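Local coordinates for histone-lysine N-methyltransferase, H3 lysine-9 specific SUVH4 (Arabidopsis thaliana, PDB 4QEO), which transfers methyl groups from S-adenosyl-L-methionine to a lysine of the histone H3 tail, marking chromatin for transcriptional repression, and binds methylated DNA, at residues I63-F69 against V181-G186; V78-N82 against V108-M112; L8-L12 against A525-R529; V369-I375 against I492-L498. One frame throughout, in Å; residues are numbered along the deposited sequence.

Contact 1: residues I63-F69 against V181-G186; sequences IDVGHRF and VYTYDG. With nucleotides of chain B.
Y184 holds its ring anti to the backbone nitrogen (chi1 170°), swinging CD2 and CE2 against the turn D64-H67, while V65, its CG2 anti to the carbonyl carbon, brings that methyl to 3.8 Å from Y184 CE2. D64 O meets the same ring at its edge, 3.5 Å from Y184 CD2, and the I63 side chain crosses that of Y184 at about a right angle, its CG2 nearest CD2. The turn is of type II with G66 third, where positive phi would jam any CB against the preceding carbonyl. G66 N donates to Y184 O (2.7 Å), and Y184 N to H67 O. Beyond the turn the chains become an antiparallel ladder: F69 and Y182 are a hydrogen-bonded pair, F69 N to Y182 O at 2.7 Å. R68 and T183, a non-hydrogen-bonded pair, run side by side on one face, R68 CG 3.9 Å from T183 CG2. T183 OG1, which also bonds H171, donates to D185 OD1, whose carboxylate is salt-bridged to R169. On the other face, H67 CD2 lies over the centre of the F69 ring. Y182 leads away to the DNA: its OH donates to OP2 of DT9 of chain B (2.6 Å), in the plane of the phenol ring, and also bonds R180. A bond to a phosphate oxygen grips the backbone and probably reads no base by itself; its tyrosine is rooted in the SRA sheet.

Contact 2: residues V78-N82 against V108-M112; sequences VGFHN and VSIVM
S109 OG and the H81 ND1 atom share a hydrogen bond of 2.8 Å that is practically straight (178°); either could be the donor. The hydroxyl sits at the edge of the imidazole, near its plane. Both groups get there by the same first torsion: H81 CG (chi1 -166°) and S109 OG are each anti to their backbone nitrogen. H81 CE1 also comes to 3.2 Å from S109 O. Two residues on, V111 turns toward the loop and sets CG2 over one face of the imidazole, 3.8 Å from the ring centroid, a CH-pi contact almost on the ring normal. Histidine suits the place because it offers a nitrogen at its edge, a flat face for a methyl, and NE2 for a further bond to N86 O. An alanine here would probably leave S109 OG without this mate, N86 O short of a bond, and a gap beneath V111. F80, just before H81, touches more lightly, with CE1 4.1 Å from S109 OG; R166 is its cation-pi partner and also bonds F80 O. The loop leaves helix 72-78 at G79, whose positive phi glycine takes easily. It thus packs on strand 106-112 of the SRA domain, with H81 also against R72 and M75 of the helix; the strand, between 88-91 and 165-172, makes a classic beta bulge where V108 and S109 both face D89.

Contact 3: residues L8-L12 against A525-R529; sequences LEPHL and ALNCR. With ZN (zinc ion), chain I.
The H11 ring has L526 CD1 over one face, 3.9 Å above the plane and offset toward the rim, a CH-pi contact in which a branched leucine tip suits a flat aromatic surface. At the ring's rim, H11 ND1 donates to E9 OE2, refined so close that the exact length is doubtful, and NE2 reaches D64 OD1 weakly. The E9 carboxylate and the N527 amide are turned 57° apart, and the closest approach of the two side chains is from N527 OD1 to the aliphatic E9 CB, 3.4 Å. L12 CD2 is modelled 3.2 Å from N527 OD1, a distance left uncertain by the poor order of N527. No hydrogen bond spans the two segments, and N527 OD1 has no partner in the model. E9, its CG anti to the backbone N (chi1 -174°) and its chain then bent, folds back as the N-cap of helix 10-30, taking weak bonds from H11 N and L12 N. Next to N527, C528 SG binds the zinc at 2.4 Å with C521 and C523 of the post-SET region and C463 of the SET domain. The chemistry implies a loose surface touch: the carboxylate is spent on its own helix and on H11, so that mainly van der Waals packing joins this helix start to the zinc-binding loop.

Contact 4: residues V369-I375 against I492-L498; sequences VRSWEYI and ISPMQEL
Backbone bonds tie V369-I375 to I492-L498 at both ends. I375 and I492 form an antiparallel hydrogen-bonded pair, I492 N reaching I375 O at 2.8 Å, and at the far end L498 N donates to V369 O, also at 2.8 Å. Between them M495 N donates a hydrogen bond to S371 O, almost head-on, while S371 N is buried without a partner. The second segment bends there in a type II turn, S493-Q496, where P494 suits the second position and S493 N is held by Q496 OE1.

Aromatic contacts come next. P494 CD sits over the centre of the Y374 ring, 3.4 Å from its centroid, a CH-pi contact. With an alanine in place of Y374, the proline would probably lose the face it rests on, opening a gap beside S493. M495, bent at chi2 (-50°), curls back: CE packs 3.3 Å from W372 CD1, and SD makes an oblique Met-aromatic contact with the five-membered ring; SD also nears R370 NE, salt-bridged to E358. In the aliphatic core I375 CD1 and L498 CD2 meet tip to tip at 4.1 Å.

Water completes the polar set: one molecule accepts from V369 N and donates to E497 OE2 and L498 O. E497 also bonds K365 and N460, both probable S-adenosyl-L-methionine binders, so this pairing belongs to the SET-domain framework beside the cofactor pocket.

From the N terminus, the start of helix 10-30 in contact 3 meets a post-SET loop more than five hundred residues later, so contact 3 encloses all the others. Within it, contact 1 closes the loop from 63-69 to 181-186 in the SRA domain, and the shorter loop of contact 2 lies wholly inside that one. Contact 4 follows in series and closes a separate loop in the SET domain; no loops cross. F80 of contact 2 packs on I63, F69 and Y184 of contact 1, joining them into one core. Contact 1 also reaches contact 3 through D64 and H11, and contact 4 through R68 with Y374 and S493, linking the SRA and SET domains.

Contact 1: residues I63-F69 against V181-G186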
# COMPACT_ATOMS: atom_id res chain seq x y z
N ILE A 63 -4.92 -14.13 -0.13
CA ILE A 63 -5.90 -13.08 -0.43
C ILE A 63 -7.15 -13.33 0.40
O ILE A 63 -8.00 -14.16 0.05
CB ILE A 63 -6.25 -13.01 -1.93
CG1 ILE A 63 -4.97 -12.75 -2.73
CG2 ILE A 63 -7.31 -11.93 -2.19
CD1 ILE A 63 -5.16 -12.71 -4.23
N ASP A 64 -7.22 -12.63 1.52
CA ASP A 64 -8.28 -12.85 2.49
C ASP A 64 -9.51 -12.10 2.05
O ASP A 64 -9.44 -11.10 1.33
CB ASP A 64 -7.89 -12.32 3.88
CG ASP A 64 -6.64 -12.99 4.44
OD1 ASP A 64 -6.38 -14.18 4.17
OD2 ASP A 64 -5.92 -12.29 5.18
N VAL A 65 -10.66 -12.58 2.50
CA VAL A 65 -11.89 -11.83 2.34
C VAL A 65 -11.72 -10.45 2.97
O VAL A 65 -11.23 -10.31 4.10
CB VAL A 65 -13.09 -12.58 2.97
CG1 VAL A 65 -14.37 -11.75 2.85
CG2 VAL A 65 -13.26 -13.93 2.29
N GLY A 66 -12.10 -9.43 2.22
CA GLY A 66 -11.86 -8.04 2.59
C GLY A 66 -10.66 -7.41 1.90
O GLY A 66 -10.44 -6.20 2.00
N HIS A 67 -9.85 -8.22 1.23
CA HIS A 67 -8.67 -7.67 0.56
C HIS A 67 -8.99 -6.48 -0.35
O HIS A 67 -9.89 -6.56 -1.17
CB HIS A 67 -7.98 -8.74 -0.27
CG HIS A 67 -6.63 -8.32 -0.76
ND1 HIS A 67 -5.48 -8.60 -0.07
CD2 HIS A 67 -6.26 -7.59 -1.84
CE1 HIS A 67 -4.44 -8.07 -0.70
NE2 HIS A 67 -4.89 -7.45 -1.78
N ARG A 68 -8.27 -5.37 -0.18
CA ARG A 68 -8.48 -4.21 -1.02
C ARG A 68 -7.48 -4.13 -2.17
O ARG A 68 -6.28 -4.10 -1.95
CB ARG A 68 -8.38 -2.93 -0.21
CG ARG A 68 -9.51 -2.70 0.75
CD ARG A 68 -9.66 -1.21 0.99
NE ARG A 68 -10.90 -0.87 1.68
CZ ARG A 68 -10.98 -0.64 2.99
NH1 ARG A 68 -9.90 -0.72 3.75
NH2 ARG A 68 -12.15 -0.32 3.53
N PHE A 69 -8.00 -4.08 -3.40
CA PHE A 69 -7.18 -3.89 -4.58
C PHE A 69 -7.32 -2.44 -5.01
O PHE A 69 -8.40 -1.87 -4.88
CB PHE A 69 -7.63 -4.82 -5.72
CG PHE A 69 -7.37 -6.28 -5.48
CD1 PHE A 69 -6.08 -6.80 -5.61
CD2 PHE A 69 -8.40 -7.13 -5.14
CE1 PHE A 69 -5.85 -8.16 -5.40
CE2 PHE A 69 -8.19 -8.49 -4.93
CZ PHE A 69 -6.91 -9.01 -5.06
N VAL A 181 -11.38 1.79 -5.49
CA VAL A 181 -10.82 0.65 -4.85
C VAL A 181 -11.74 -0.56 -5.05
O VAL A 181 -12.92 -0.39 -5.17
CB VAL A 181 -10.59 0.93 -3.37
CG1 VAL A 181 -11.88 1.03 -2.63
CG2 VAL A 181 -9.74 -0.12 -2.75
N TYR A 182 -11.17 -1.74 -5.12
CA TYR A 182 -11.93 -2.96 -5.35
C TYR A 182 -11.77 -3.87 -4.14
O TYR A 182 -10.65 -4.22 -3.79
CB TYR A 182 -11.43 -3.64 -6.62
CG TYR A 182 -11.69 -2.81 -7.86
CD1 TYR A 182 -10.75 -1.90 -8.33
CD2 TYR A 182 -12.90 -2.91 -8.54
CE1 TYR A 182 -10.99 -1.11 -9.46
CE2 TYR A 182 -13.16 -2.13 -9.67
CZ TYR A 182 -12.21 -1.24 -10.12
OH TYR A 182 -12.47 -0.46 -11.25
N THR A 183 -12.86 -4.25 -3.49
CA THR A 183 -12.72 -5.13 -2.33
C THR A 183 -13.22 -6.51 -2.68
O THR A 183 -14.34 -6.67 -3.18
CB THR A 183 -13.49 -4.61 -1.11
OG1 THR A 183 -14.90 -4.62 -1.41
CG2 THR A 183 -13.03 -3.20 -0.76
N TYR A 184 -12.38 -7.51 -2.44
CA TYR A 184 -12.83 -8.89 -2.52
C TYR A 184 -13.76 -9.18 -1.35
O TYR A 184 -13.35 -9.11 -0.19
CB TYR A 184 -11.62 -9.84 -2.49
CG TYR A 184 -12.02 -11.29 -2.33
CD1 TYR A 184 -13.00 -11.85 -3.14
CD2 TYR A 184 -11.41 -12.10 -1.38
CE1 TYR A 184 -13.39 -13.17 -2.99
CE2 TYR A 184 -11.78 -13.42 -1.22
CZ TYR A 184 -12.77 -13.95 -2.03
OH TYR A 184 -13.14 -15.27 -1.88
N ASP A 185 -15.01 -9.54 -1.65
CA ASP A 185 -16.02 -9.65 -0.61
C ASP A 185 -16.40 -11.09 -0.25
O ASP A 185 -17.36 -11.32 0.50
CB ASP A 185 -17.27 -8.85 -1.02
CG ASP A 185 -17.03 -7.35 -0.98
OD1 ASP A 185 -16.04 -6.90 -0.36
OD2 ASP A 185 -17.84 -6.60 -1.56
N GLY A 186 -15.65 -12.05 -0.77
CA GLY A 186 -15.87 -13.45 -0.42
C GLY A 186 -16.52 -14.28 -1.52
O GLY A 186 -16.78 -13.80 -2.63
P DT B 9 -9.73 0.78 -13.11
OP1 DT B 9 -8.64 0.06 -12.55
OP2 DT B 9 -10.81 1.20 -12.28
O5' DT B 9 -9.15 2.05 -13.85
C5' DT B 9 -7.96 1.96 -14.64
C4' DT B 9 -7.76 3.20 -15.48
O4' DT B 9 -8.71 3.24 -16.54
C3' DT B 9 -7.92 4.54 -14.75
O3' DT B 9 -6.64 5.03 -14.39
C2' DT B 9 -8.56 5.45 -15.78
C1' DT B 9 -8.78 4.57 -17.00
N1 DT B 9 -10.06 4.73 -17.68
C2 DT B 9 -10.06 4.94 -19.03
O2 DT B 9 -9.05 5.07 -19.69
N3 DT B 9 -11.31 5.02 -19.59
C4 DT B 9 -12.52 4.89 -18.94
O4 DT B 9 -13.55 4.97 -19.58
C5 DT B 9 -12.44 4.64 -17.53
C7 DT B 9 -13.70 4.50 -16.74
C6 DT B 9 -11.23 4.55 -16.98
P DA B 8 -15.11 -1.93 -14.31
OP1 DA B 8 -15.03 -2.90 -13.26
OP2 DA B 8 -15.18 -0.55 -13.97
O5' DA B 8 -13.78 -2.20 -15.11
C5' DA B 8 -13.33 -1.26 -16.07
C4' DA B 8 -11.86 -0.98 -15.86
O4' DA B 8 -11.31 -0.51 -17.09
C3' DA B 8 -11.60 0.14 -14.87
O3' DA B 8 -10.31 -0.04 -14.29
C2' DA B 8 -11.75 1.38 -15.73
C1' DA B 8 -11.37 0.90 -17.13
N9 DA B 8 -12.27 1.27 -18.22
C8 DA B 8 -13.63 1.41 -18.20
N7 DA B 8 -14.14 1.70 -19.37
C5 DA B 8 -13.04 1.74 -20.21
C6 DA B 8 -12.91 2.00 -21.59
N6 DA B 8 -13.94 2.27 -22.39
N1 DA B 8 -11.68 1.96 -22.12
C2 DA B 8 -10.65 1.70 -21.31
N3 DA B 8 -10.64 1.43 -20.01
C4 DA B 8 -11.88 1.47 -19.52

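Contact 2: residues V78-N82 against V108-M112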
# COMPACT_ATOMS: atom_id res chain seq x y z
N VAL A 78 -1.83 -10.25 -9.73
CA VAL A 78 -1.78 -11.42 -8.84
C VAL A 78 -2.40 -12.70 -9.44
O VAL A 78 -2.13 -13.81 -8.99
CB VAL A 78 -2.40 -11.14 -7.46
CG1 VAL A 78 -1.63 -10.02 -6.79
CG2 VAL A 78 -3.82 -10.76 -7.59
N GLY A 79 -3.21 -12.54 -10.48
CA GLY A 79 -3.88 -13.69 -11.07
C GLY A 79 -5.25 -13.94 -10.46
O GLY A 79 -5.86 -14.98 -10.71
N PHE A 80 -5.73 -12.97 -9.67
CA PHE A 80 -7.04 -13.01 -8.99
C PHE A 80 -8.21 -12.83 -9.98
O PHE A 80 -9.25 -13.50 -9.88
CB PHE A 80 -7.07 -11.91 -7.92
CG PHE A 80 -8.37 -11.79 -7.16
CD1 PHE A 80 -9.40 -10.98 -7.62
CD2 PHE A 80 -8.56 -12.47 -5.95
CE1 PHE A 80 -10.60 -10.87 -6.91
CE2 PHE A 80 -9.75 -12.36 -5.23
CZ PHE A 80 -10.78 -11.57 -5.71
N HIS A 81 -8.04 -11.90 -10.91
CA HIS A 81 -9.01 -11.68 -11.98
C HIS A 81 -8.22 -11.25 -13.21
O HIS A 81 -7.55 -10.21 -13.21
CB HIS A 81 -10.03 -10.60 -11.56
CG HIS A 81 -11.25 -10.53 -12.43
ND1 HIS A 81 -12.45 -11.14 -12.08
CD2 HIS A 81 -11.47 -9.91 -13.62
CE1 HIS A 81 -13.34 -10.90 -13.02
NE2 HIS A 81 -12.78 -10.16 -13.96
N ASN A 82 -8.28 -12.06 -14.26
CA ASN A 82 -7.30 -12.01 -15.34
C ASN A 82 -7.63 -11.15 -16.56
O ASN A 82 -6.87 -11.14 -17.53
CB ASN A 82 -6.92 -13.43 -15.77
CG ASN A 82 -6.19 -14.17 -14.67
OD1 ASN A 82 -4.97 -14.02 -14.50
ND2 ASN A 82 -6.94 -14.97 -13.90
N VAL A 108 -15.12 -18.17 -12.16
CA VAL A 108 -14.41 -18.21 -10.88
C VAL A 108 -14.41 -16.88 -10.14
O VAL A 108 -14.24 -16.86 -8.93
CB VAL A 108 -12.95 -18.72 -11.01
CG1 VAL A 108 -12.94 -20.14 -11.59
CG2 VAL A 108 -12.08 -17.75 -11.83
N SER A 109 -14.63 -15.78 -10.86
CA SER A 109 -14.50 -14.44 -10.27
C SER A 109 -15.32 -13.42 -11.07
O SER A 109 -15.25 -13.38 -12.31
CB SER A 109 -13.01 -14.01 -10.22
OG SER A 109 -12.86 -12.68 -9.75
N ILE A 110 -16.11 -12.62 -10.36
CA ILE A 110 -16.83 -11.53 -11.01
C ILE A 110 -16.54 -10.21 -10.34
O ILE A 110 -16.18 -10.16 -9.18
CB ILE A 110 -18.37 -11.75 -11.06
CG1 ILE A 110 -18.95 -11.74 -9.64
CG2 ILE A 110 -18.69 -13.07 -11.77
CD1 ILE A 110 -20.46 -11.71 -9.58
N VAL A 111 -16.71 -9.12 -11.08
CA VAL A 111 -16.52 -7.80 -10.51
C VAL A 111 -17.81 -6.99 -10.67
O VAL A 111 -18.35 -6.88 -11.78
CB VAL A 111 -15.38 -7.05 -11.23
CG1 VAL A 111 -15.23 -5.64 -10.67
CG2 VAL A 111 -14.06 -7.84 -11.11
N MET A 112 -18.30 -6.41 -9.58
CA MET A 112 -19.47 -5.55 -9.63
C MET A 112 -19.03 -4.10 -9.47
O MET A 112 -18.53 -3.70 -8.42
CB MET A 112 -20.46 -5.89 -8.49
CG MET A 112 -20.73 -7.36 -8.25
SD MET A 112 -21.61 -7.66 -6.67
CE MET A 112 -22.87 -6.38 -6.74

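Contact 3: residues L8-L12 against A525-R529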
# COMPACT_ATOMS: atom_id res chain seq x y z
N LEU A 8 7.71 -16.54 1.74
CA LEU A 8 7.35 -17.95 1.83
C LEU A 8 5.85 -18.17 2.01
O LEU A 8 5.19 -18.83 1.20
CB LEU A 8 8.15 -18.66 2.94
CG LEU A 8 8.71 -17.98 4.21
CD1 LEU A 8 7.69 -17.16 5.00
CD2 LEU A 8 9.32 -19.05 5.10
N GLU A 9 5.32 -17.62 3.10
CA GLU A 9 3.91 -17.72 3.47
C GLU A 9 3.06 -16.94 2.45
O GLU A 9 3.50 -15.90 1.95
CB GLU A 9 3.75 -17.18 4.90
CG GLU A 9 2.37 -17.32 5.54
CD GLU A 9 1.46 -16.17 5.20
OE1 GLU A 9 1.98 -15.06 4.96
OE2 GLU A 9 0.23 -16.37 5.17
N PRO A 10 1.86 -17.45 2.13
CA PRO A 10 1.07 -16.87 1.03
C PRO A 10 0.79 -15.36 1.11
O PRO A 10 0.85 -14.70 0.07
CB PRO A 10 -0.24 -17.68 1.07
CG PRO A 10 0.18 -19.01 1.59
CD PRO A 10 1.28 -18.72 2.61
N HIS A 11 0.49 -14.83 2.29
CA HIS A 11 0.29 -13.38 2.41
C HIS A 11 1.53 -12.60 1.99
O HIS A 11 1.45 -11.57 1.33
CB HIS A 11 -0.14 -13.00 3.83
CG HIS A 11 -1.48 -13.55 4.21
ND1 HIS A 11 -1.66 -14.87 4.58
CD2 HIS A 11 -2.71 -12.97 4.25
CE1 HIS A 11 -2.94 -15.07 4.84
NE2 HIS A 11 -3.60 -13.94 4.65
N LEU A 12 2.70 -13.10 2.36
CA LEU A 12 3.93 -12.42 1.97
C LEU A 12 4.19 -12.55 0.47
O LEU A 12 4.71 -11.62 -0.16
CB LEU A 12 5.11 -12.92 2.79
CG LEU A 12 5.42 -12.12 4.07
CD1 LEU A 12 4.44 -10.95 4.28
CD2 LEU A 12 5.44 -13.03 5.30
N ALA A 525 1.78 -10.30 13.63
CA ALA A 525 2.02 -10.86 12.30
C ALA A 525 2.04 -12.37 12.37
O ALA A 525 2.46 -12.95 13.38
CB ALA A 525 3.33 -10.35 11.74
N LEU A 526 1.60 -13.01 11.29
CA LEU A 526 1.49 -14.46 11.24
C LEU A 526 2.84 -15.17 11.31
O LEU A 526 2.91 -16.34 11.70
CB LEU A 526 0.72 -14.88 9.98
CG LEU A 526 -0.74 -14.42 9.89
CD1 LEU A 526 -1.24 -14.51 8.46
CD2 LEU A 526 -1.61 -15.26 10.81
N ASN A 527 3.91 -14.48 10.92
CA ASN A 527 5.26 -15.02 10.99
C ASN A 527 6.16 -14.13 11.85
O ASN A 527 7.13 -13.54 11.37
CB ASN A 527 5.86 -15.19 9.59
CG ASN A 527 4.85 -15.74 8.59
OD1 ASN A 527 4.72 -15.23 7.48
ND2 ASN A 527 4.12 -16.78 8.99
N CYS A 528 5.84 -14.07 13.13
CA CYS A 528 6.32 -13.03 14.03
C CYS A 528 7.75 -13.19 14.56
O CYS A 528 8.32 -12.24 15.09
CB CYS A 528 5.33 -12.90 15.20
SG CYS A 528 5.72 -11.68 16.47
N ARG A 529 8.34 -14.38 14.48
CA ARG A 529 9.64 -14.64 15.14
C ARG A 529 9.69 -14.24 16.64
O ARG A 529 10.70 -14.43 17.31
CB ARG A 529 10.83 -14.07 14.33
CG ARG A 529 11.24 -12.62 14.63
CD ARG A 529 12.55 -12.55 15.42
NE ARG A 529 13.69 -12.12 14.60
CZ ARG A 529 14.23 -10.90 14.63
NH1 ARG A 529 13.74 -9.97 15.44
NH2 ARG A 529 15.26 -10.61 13.85
ZN ZN I . 6.52 -9.67 15.45

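Contact 4: residues V369-I375 against I492-L498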
# COMPACT_ATOMS: atom_id res chain seq x y z
N VAL A 369 0.77 4.51 15.29
CA VAL A 369 0.28 5.50 14.33
C VAL A 369 -0.52 4.81 13.23
O VAL A 369 -0.14 3.73 12.76
CB VAL A 369 1.43 6.32 13.69
CG1 VAL A 369 0.91 7.24 12.58
CG2 VAL A 369 2.16 7.13 14.76
N ARG A 370 -1.64 5.40 12.82
CA ARG A 370 -2.38 4.91 11.67
C ARG A 370 -2.80 6.04 10.75
O ARG A 370 -2.68 7.21 11.11
CB ARG A 370 -3.59 4.06 12.09
CG ARG A 370 -4.63 4.80 12.92
CD ARG A 370 -5.59 3.81 13.61
NE ARG A 370 -6.58 4.51 14.43
CZ ARG A 370 -7.17 3.98 15.50
NH1 ARG A 370 -6.86 2.76 15.90
NH2 ARG A 370 -8.07 4.69 16.18
N SER A 371 -3.28 5.70 9.56
CA SER A 371 -3.71 6.71 8.61
C SER A 371 -5.22 6.71 8.42
O SER A 371 -5.87 5.67 8.48
CB SER A 371 -3.02 6.51 7.26
OG SER A 371 -3.52 7.45 6.32
N TRP A 372 -5.78 7.90 8.20
CA TRP A 372 -7.21 8.03 7.97
C TRP A 372 -7.54 8.01 6.50
O TRP A 372 -8.70 7.95 6.12
CB TRP A 372 -7.73 9.33 8.58
CG TRP A 372 -7.85 9.30 10.07
CD1 TRP A 372 -7.46 8.29 10.91
CD2 TRP A 372 -8.39 10.33 10.90
NE1 TRP A 372 -7.73 8.63 12.21
CE2 TRP A 372 -8.30 9.88 12.23
CE3 TRP A 372 -8.94 11.59 10.64
CZ2 TRP A 372 -8.74 10.65 13.30
CZ3 TRP A 372 -9.37 12.35 11.71
CH2 TRP A 372 -9.27 11.88 13.02
N GLU A 373 -6.52 8.06 5.66
CA GLU A 373 -6.73 8.01 4.23
C GLU A 373 -5.77 7.03 3.56
O GLU A 373 -4.82 6.55 4.17
CB GLU A 373 -6.59 9.40 3.60
CG GLU A 373 -5.79 10.38 4.43
CD GLU A 373 -5.58 11.72 3.73
OE1 GLU A 373 -5.05 12.65 4.36
OE2 GLU A 373 -5.95 11.83 2.54
N TYR A 374 -6.04 6.76 2.29
CA TYR A 374 -5.22 5.86 1.49
C TYR A 374 -3.82 6.41 1.28
O TYR A 374 -3.65 7.60 1.02
CB TYR A 374 -5.92 5.62 0.15
CG TYR A 374 -7.14 4.72 0.27
CD1 TYR A 374 -7.00 3.34 0.35
CD2 TYR A 374 -8.42 5.25 0.31
CE1 TYR A 374 -8.10 2.51 0.47
CE2 TYR A 374 -9.53 4.42 0.42
CZ TYR A 374 -9.37 3.06 0.51
OH TYR A 374 -10.47 2.23 0.62
N ILE A 375 -2.82 5.55 1.44
CA ILE A 375 -1.43 5.90 1.17
C ILE A 375 -0.86 5.04 0.03
O ILE A 375 -0.67 3.83 0.18
CB ILE A 375 -0.55 5.73 2.42
CG1 ILE A 375 -1.08 6.58 3.57
CG2 ILE A 375 0.90 6.09 2.11
CD1 ILE A 375 -0.28 6.48 4.85
N ILE A 492 -1.59 1.42 1.32
CA ILE A 492 -2.10 1.29 2.68
C ILE A 492 -3.53 1.83 2.74
O ILE A 492 -3.83 2.89 2.20
CB ILE A 492 -1.16 2.04 3.67
CG1 ILE A 492 0.25 1.45 3.57
CG2 ILE A 492 -1.70 1.97 5.09
CD1 ILE A 492 1.34 2.24 4.28
N SER A 493 -4.42 1.07 3.38
CA SER A 493 -5.82 1.48 3.53
C SER A 493 -6.01 2.27 4.82
O SER A 493 -5.21 2.14 5.75
CB SER A 493 -6.75 0.26 3.54
OG SER A 493 -6.76 -0.41 2.29
N PRO A 494 -7.08 3.08 4.90
CA PRO A 494 -7.39 3.81 6.13
C PRO A 494 -7.50 2.90 7.37
O PRO A 494 -7.98 1.78 7.26
CB PRO A 494 -8.76 4.42 5.81
CG PRO A 494 -8.73 4.62 4.33
CD PRO A 494 -7.98 3.44 3.79
N MET A 495 -7.02 3.40 8.51
CA MET A 495 -7.05 2.69 9.80
C MET A 495 -6.04 1.55 9.94
O MET A 495 -5.95 0.92 11.00
CB MET A 495 -8.46 2.22 10.17
CG MET A 495 -9.43 3.36 10.31
SD MET A 495 -8.78 4.65 11.38
CE MET A 495 -9.82 6.01 10.87
N GLN A 496 -5.27 1.27 8.89
CA GLN A 496 -4.17 0.32 9.01
C GLN A 496 -2.99 0.96 9.76
O GLN A 496 -2.57 2.07 9.44
CB GLN A 496 -3.75 -0.20 7.64
CG GLN A 496 -4.75 -1.20 7.04
CD GLN A 496 -4.29 -1.80 5.72
OE1 GLN A 496 -3.41 -1.27 5.04
NE2 GLN A 496 -4.90 -2.92 5.35
N GLU A 497 -2.49 0.26 10.79
CA GLU A 497 -1.34 0.75 11.54
C GLU A 497 -0.14 0.82 10.61
O GLU A 497 0.08 -0.08 9.80
CB GLU A 497 -1.03 -0.14 12.76
CG GLU A 497 0.20 0.34 13.55
CD GLU A 497 0.39 -0.36 14.88
OE1 GLU A 497 -0.43 -1.24 15.24
OE2 GLU A 497 1.36 -0.02 15.60
N LEU A 498 0.63 1.90 10.73
CA LEU A 498 1.84 2.04 9.94
C LEU A 498 2.98 1.41 10.72
O LEU A 498 3.13 1.67 11.91
CB LEU A 498 2.15 3.53 9.68
CG LEU A 498 1.03 4.39 9.11
CD1 LEU A 498 1.50 5.83 8.86
CD2 LEU A 498 0.47 3.79 7.83
O HOH W 1 2.53 2.41 14.85
O HOH W 2 -6.23 0.42 13.59